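Local structure of Non-reducing end beta-L-arabinofuranosidase (Bacteroides thetaiotaomicron, 5MQO) at residues 259-264 / 312-317; 443-448 / 454-459. The protein probably hydrolyses glycosidic bonds in plant pectin as a GH127 glycoside hydrolase of a gut bacterium, probably acting as an aceric acidase. One frame throughout, in Å; residues are numbered along the deposited sequence.

Contact 1: 259-264 / 312-317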
loop_
_atom_site.group_PDB
_atom_site.type_symbol
_atom_site.label_atom_id
_atom_site.label_comp_id
_atom_site.label_asym_id
_atom_site.label_seq_id
_atom_site.Cartn_x
_atom_site.Cartn_y
_atom_site.Cartn_z
ATOM N N ARG A 259 -3.898 -9.496 -28.111
ATOM C CA ARG A 259 -4.880 -10.403 -27.521
ATOM C C ARG A 259 -5.028 -10.166 -25.995
ATOM O O ARG A 259 -6.117 -10.325 -25.437
ATOM C CB ARG A 259 -4.485 -11.849 -27.860
ATOM C CG ARG A 259 -5.477 -12.908 -27.439
ATOM C CD ARG A 259 -5.471 -14.066 -28.427
ATOM N NE ARG A 259 -6.324 -15.172 -27.969
ATOM C CZ ARG A 259 -5.900 -16.313 -27.417
ATOM N NH1 ARG A 259 -4.595 -16.564 -27.218
ATOM N NH2 ARG A 259 -6.803 -17.223 -27.046
ATOM N N TYR A 260 -3.942 -9.746 -25.347
ATOM C CA TYR A 260 -3.931 -9.573 -23.899
ATOM C C TYR A 260 -4.632 -8.288 -23.456
ATOM O O TYR A 260 -5.366 -8.273 -22.448
ATOM C CB TYR A 260 -2.493 -9.634 -23.368
ATOM C CG TYR A 260 -1.765 -10.941 -23.677
ATOM C CD1 TYR A 260 -2.461 -12.121 -23.991
ATOM C CD2 TYR A 260 -0.378 -11.008 -23.622
ATOM C CE1 TYR A 260 -1.799 -13.297 -24.267
ATOM C CE2 TYR A 260 0.291 -12.197 -23.879
ATOM C CZ TYR A 260 -0.430 -13.345 -24.203
ATOM O OH TYR A 260 0.217 -14.539 -24.460
ATOM N N LEU A 261 -4.393 -7.215 -24.199
ATOM C CA LEU A 261 -5.134 -5.984 -24.026
ATOM C C LEU A 261 -6.614 -6.207 -24.336
ATOM O O LEU A 261 -7.459 -5.706 -23.606
ATOM C CB LEU A 261 -4.557 -4.906 -24.936
ATOM C CG LEU A 261 -5.207 -3.522 -24.924
ATOM C CD1 LEU A 261 -5.205 -2.939 -23.519
ATOM C CD2 LEU A 261 -4.495 -2.597 -25.900
ATOM N N GLU A 262 -6.938 -6.943 -25.403
ATOM C CA GLU A 262 -8.361 -7.201 -25.723
ATOM C C GLU A 262 -9.060 -7.983 -24.620
ATOM O O GLU A 262 -10.230 -7.722 -24.335
ATOM C CB GLU A 262 -8.566 -7.932 -27.064
ATOM C CG GLU A 262 -8.496 -7.048 -28.312
ATOM C CD GLU A 262 -9.356 -5.778 -28.243
ATOM O OE1 GLU A 262 -10.593 -5.890 -27.995
ATOM O OE2 GLU A 262 -8.771 -4.672 -28.430
ATOM N N LEU A 263 -8.342 -8.929 -24.011
ATOM C CA LEU A 263 -8.897 -9.727 -22.928
ATOM C C LEU A 263 -9.225 -8.796 -21.761
ATOM O O LEU A 263 -10.303 -8.901 -21.187
ATOM C CB LEU A 263 -7.935 -10.861 -22.496
ATOM C CG LEU A 263 -8.148 -11.503 -21.106
ATOM C CD1 LEU A 263 -9.548 -12.064 -21.017
ATOM C CD2 LEU A 263 -7.136 -12.593 -20.785
ATOM N N SER A 264 -8.306 -7.883 -21.446
ATOM C CA SER A 264 -8.432 -7.018 -20.282
ATOM C C SER A 264 -9.530 -5.992 -20.475
ATOM O O SER A 264 -10.150 -5.593 -19.499
ATOM C CB SER A 264 -7.081 -6.353 -19.918
ATOM O OG SER A 264 -6.769 -5.255 -20.762
ATOM N N ALA A 312 -4.558 3.313 -18.897
ATOM C CA ALA A 312 -3.202 3.672 -19.333
ATOM C C ALA A 312 -2.933 3.338 -20.797
ATOM O O ALA A 312 -2.164 4.033 -21.451
ATOM C CB ALA A 312 -2.164 2.974 -18.473
ATOM N N GLU A 313 -3.560 2.255 -21.262
ATOM C CA GLU A 313 -3.388 1.743 -22.607
ATOM C C GLU A 313 -4.436 2.260 -23.571
ATOM O O GLU A 313 -4.083 2.554 -24.698
ATOM C CB GLU A 313 -3.397 0.190 -22.609
ATOM C CG GLU A 313 -2.493 -0.467 -21.559
ATOM C CD GLU A 313 -1.034 -0.006 -21.618
ATOM O OE1 GLU A 313 -0.539 0.341 -22.739
ATOM O OE2 GLU A 313 -0.366 -0.011 -20.542
ATOM N N THR A 314 -5.704 2.362 -23.153
ATOM C CA THR A 314 -6.832 2.714 -24.084
ATOM C C THR A 314 -7.244 4.202 -24.194
ATOM O O THR A 314 -7.896 4.598 -25.172
ATOM C CB THR A 314 -8.133 1.912 -23.758
ATOM O OG1 THR A 314 -8.724 2.374 -22.528
ATOM C CG2 THR A 314 -7.856 0.396 -23.686
ATOM N N GLY A 315 -6.926 4.997 -23.166
ATOM C CA GLY A 315 -7.292 6.411 -23.104
ATOM C C GLY A 315 -8.773 6.696 -23.123
ATOM O O GLY A 315 -9.164 7.802 -23.453
ATOM N N GLU A 316 -9.602 5.717 -22.745
ATOM C CA GLU A 316 -11.066 5.872 -22.737
ATOM C C GLU A 316 -11.460 6.780 -21.595
ATOM O O GLU A 316 -11.441 6.382 -20.454
ATOM C CB GLU A 316 -11.768 4.514 -22.599
ATOM C CG GLU A 316 -13.285 4.542 -22.901
ATOM C CD GLU A 316 -14.006 3.278 -22.437
ATOM O OE1 GLU A 316 -13.267 2.345 -22.023
ATOM O OE2 GLU A 316 -15.271 3.214 -22.476
ATOM N N GLN A 317 -11.805 8.014 -21.902
ATOM C CA GLN A 317 -12.057 8.992 -20.855
ATOM C C GLN A 317 -13.084 8.554 -19.811
ATOM O O GLN A 317 -12.913 8.854 -18.634
ATOM C CB GLN A 317 -12.408 10.357 -21.464
ATOM C CG GLN A 317 -11.172 11.042 -22.059
ATOM C CD GLN A 317 -11.470 12.398 -22.702
ATOM O OE1 GLN A 317 -12.142 12.477 -23.749
ATOM N NE2 GLN A 317 -10.955 13.478 -22.085
#
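With CG anti to the backbone N (chi1 179°), Leu261 reaches straight out from helix 258-270 and carries CD1 to the last turn of helix 297-314. Glu313 puts CG anti to its own carbonyl carbon and bends again at chi2 (-55°), which leaves its first methylene facing the leucine while the carboxylate turns off elsewhere. Leu261 CD1 thus rests 3.7 Å from Glu313 CB, the two side chains passing at a slant. The same methyl lies 4.3 Å from Thr314 CG2, a looser touch. Leucine suits this buried place because its long apolar side chain carries a methyl across to the other helix, where it meets a methylene and a methyl. Threonine can offer that methyl while its OG1 accepts a weak bond from Glu316 N where the helix ends. Gly315 follows with positive phi, a conformation glycine adopts easily. Glu313 OE2 is held by Ser31 and by a salt bridge to Arg253 of helix 243-255. The chemistry across the contact is therefore apolar and small in extent: the glutamate lends its aliphatic root to the leucine and its carboxylate to Ser31 and Arg253.

Contact 2: 443-448 / 454-459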
loop_
_atom_site.group_PDB
_atom_site.type_symbol
_atom_site.label_atom_id
_atom_site.label_comp_id
_atom_site.label_asym_id
_atom_site.label_seq_id
_atom_site.Cartn_x
_atom_site.Cartn_y
_atom_site.Cartn_z
ATOM N N LEU A 443 -14.226 -10.858 17.651
ATOM C CA LEU A 443 -14.260 -10.715 16.200
ATOM C C LEU A 443 -13.461 -11.840 15.560
ATOM O O LEU A 443 -12.533 -12.358 16.181
ATOM C CB LEU A 443 -13.687 -9.353 15.775
ATOM C CG LEU A 443 -14.559 -8.119 16.140
ATOM C CD1 LEU A 443 -13.739 -6.830 16.167
ATOM C CD2 LEU A 443 -15.769 -7.944 15.220
ATOM N N ARG A 444 -13.833 -12.221 14.336
ATOM C CA ARG A 444 -13.039 -13.114 13.494
ATOM C C ARG A 444 -11.604 -12.615 13.365
ATOM O O ARG A 444 -11.359 -11.417 13.309
ATOM C CB ARG A 444 -13.578 -13.174 12.051
ATOM C CG ARG A 444 -15.002 -13.686 11.818
ATOM C CD ARG A 444 -15.243 -14.039 10.352
ATOM N NE ARG A 444 -15.352 -12.868 9.471
ATOM C CZ ARG A 444 -16.474 -12.213 9.145
ATOM N NH1 ARG A 444 -17.659 -12.577 9.627
ATOM N NH2 ARG A 444 -16.406 -11.165 8.327
ATOM N N TRP A 445 -10.668 -13.550 13.249
ATOM C CA TRP A 445 -9.251 -13.276 12.944
ATOM C C TRP A 445 -8.489 -12.808 14.179
ATOM O O TRP A 445 -8.985 -11.980 14.946
ATOM C CB TRP A 445 -9.041 -12.320 11.729
ATOM C CG TRP A 445 -9.939 -12.665 10.614
ATOM C CD1 TRP A 445 -10.916 -11.879 10.073
ATOM C CD2 TRP A 445 -10.029 -13.931 9.956
ATOM N NE1 TRP A 445 -11.589 -12.564 9.083
ATOM C CE2 TRP A 445 -11.069 -13.830 8.993
ATOM C CE3 TRP A 445 -9.330 -15.149 10.080
ATOM C CZ2 TRP A 445 -11.430 -14.902 8.154
ATOM C CZ3 TRP A 445 -9.690 -16.224 9.243
ATOM C CH2 TRP A 445 -10.732 -16.088 8.294
ATOM N N PRO A 446 -7.272 -13.361 14.382
ATOM C CA PRO A 446 -6.502 -12.994 15.573
ATOM C C PRO A 446 -6.167 -11.497 15.638
ATOM O O PRO A 446 -6.094 -10.813 14.603
ATOM C CB PRO A 446 -5.232 -13.849 15.449
ATOM C CG PRO A 446 -5.113 -14.160 13.991
ATOM C CD PRO A 446 -6.519 -14.273 13.491
ATOM N N LYS A 447 -5.997 -11.006 16.859
ATOM C CA LYS A 447 -5.684 -9.606 17.088
ATOM C C LYS A 447 -4.296 -9.417 17.683
ATOM O O LYS A 447 -3.940 -8.328 18.123
ATOM C CB LYS A 447 -6.784 -8.974 17.943
ATOM C CG LYS A 447 -8.172 -9.003 17.297
ATOM C CD LYS A 447 -8.244 -8.135 16.044
ATOM C CE LYS A 447 -9.642 -8.050 15.442
ATOM N NZ LYS A 447 -10.020 -9.178 14.543
ATOM N N GLU A 448 -3.506 -10.479 17.653
ATOM C CA GLU A 448 -2.069 -10.401 17.793
ATOM C C GLU A 448 -1.510 -11.011 16.531
ATOM O O GLU A 448 -2.104 -11.945 15.990
ATOM C CB GLU A 448 -1.637 -11.194 19.000
ATOM C CG GLU A 448 -2.161 -10.603 20.301
ATOM C CD GLU A 448 -1.578 -11.286 21.534
ATOM O OE1 GLU A 448 -2.374 -11.764 22.384
ATOM O OE2 GLU A 448 -0.321 -11.349 21.645
ATOM N N SER A 454 -0.375 -20.407 6.544
ATOM C CA SER A 454 -1.324 -21.518 6.312
ATOM C C SER A 454 -2.743 -21.124 5.836
ATOM O O SER A 454 -3.076 -21.334 4.667
ATOM C CB SER A 454 -1.415 -22.396 7.577
ATOM O OG SER A 454 -0.144 -22.868 7.977
ATOM N N CYS A 455 -3.540 -20.523 6.735
ATOM C CA CYS A 455 -4.963 -20.178 6.474
ATOM C C CYS A 455 -5.182 -18.941 5.568
ATOM O O CYS A 455 -6.064 -18.952 4.703
ATOM C CB CYS A 455 -5.758 -20.019 7.798
ATOM S SG CYS A 455 -6.709 -21.485 8.313
ATOM N N PHE A 456 -4.381 -17.893 5.758
ATOM C CA PHE A 456 -4.589 -16.625 5.047
ATOM C C PHE A 456 -3.767 -16.661 3.743
ATOM O O PHE A 456 -2.646 -17.183 3.720
ATOM C CB PHE A 456 -4.202 -15.393 5.906
ATOM C CG PHE A 456 -4.160 -15.639 7.404
ATOM C CD1 PHE A 456 -5.209 -16.292 8.065
ATOM C CD2 PHE A 456 -3.063 -15.192 8.168
ATOM C CE1 PHE A 456 -5.156 -16.510 9.441
ATOM C CE2 PHE A 456 -3.015 -15.404 9.545
ATOM C CZ PHE A 456 -4.061 -16.068 10.180
ATOM N N CYS A 457 -4.326 -16.122 2.657
ATOM C CA CYS A 457 -3.569 -15.927 1.401
ATOM C C CYS A 457 -2.906 -14.540 1.336
ATOM O O CYS A 457 -2.186 -14.240 0.381
ATOM C CB CYS A 457 -4.478 -16.139 0.177
ATOM S SG CYS A 457 -5.645 -14.796 -0.177
ATOM N N CYS A 458 -3.147 -13.708 2.352
ATOM C CA CYS A 458 -2.653 -12.334 2.382
ATOM C C CYS A 458 -1.146 -12.143 2.765
ATOM O O CYS A 458 -0.478 -11.302 2.139
ATOM C CB CYS A 458 -3.580 -11.474 3.271
ATOM S SG CYS A 458 -3.639 -9.688 2.915
ATOM N N PRO A 459 -0.596 -12.906 3.761
ATOM C CA PRO A 459 0.805 -12.666 4.172
ATOM C C PRO A 459 1.835 -12.751 3.030
ATOM O O PRO A 459 2.717 -11.896 2.958
ATOM C CB PRO A 459 1.062 -13.714 5.274
ATOM C CG PRO A 459 -0.280 -14.069 5.769
ATOM C CD PRO A 459 -1.200 -13.963 4.584
#
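The indole of Trp445 carries CB of Arg444 on one face, 3.5 Å above the plane and displaced toward the rim, while its NE1 lies in plane at the edge of the Arg444 guanidinium. The Phe456 ring has Pro459 CG in plane at its edge, a neighbour from its own segment. Between the two segments the approach is an oblique apolar one: Trp445 CE3 comes within 4.4 Å of Phe456 CE1. Pro446 CG stands at the same distance, 4.4 Å, from Phe456 CZ, so the far end of the phenylalanine meets the benzo side of the indole and the pyrrolidine ring together. Two flat aromatic rings and a rigid, puckered proline ring suit such a place, since they bring apolar surface together between backbones whose nearest CA atoms, those of Trp445 and Phe456, are 9.8 Å apart. The turn behind them is braced by Lys447, whose NZ folds back to Trp445 O at 3.0 Å, from above the carbonyl plane; Tyr345 and Thr430 also bind this amine. Arg444 forms a salt bridge with Asp346, and Trp445 meets the ring of Tyr429. The contact lies at the surface, joining the loop that follows strand 434-435 to the approach to helix 458-466, at whose entry Cys458 forms a disulfide with Cys383 of helix 382-399.

How the contacts relate
From the N terminus, the chain reaches contact 1 first: helix 258-270 leads through 47 intervening residues, partly helical, to the end of helix 297-314, where the contact closes that long excursion. The chain then runs through further helices, among them 317-333, 382-399 and 402-416, and short strands, the last of them 434-435, before contact 2 opens. There only five residues separate the segments, so 443-448 / 454-459 closes a short loop. The two follow in series, neither nested nor crossed. The centres of contacts 1 and 2 lie about 35 Å apart. Contact 1 joins two helices, whereas contact 2 joins two irregular stretches just ahead of helix 458-466, all within the GH127 catalytic domain.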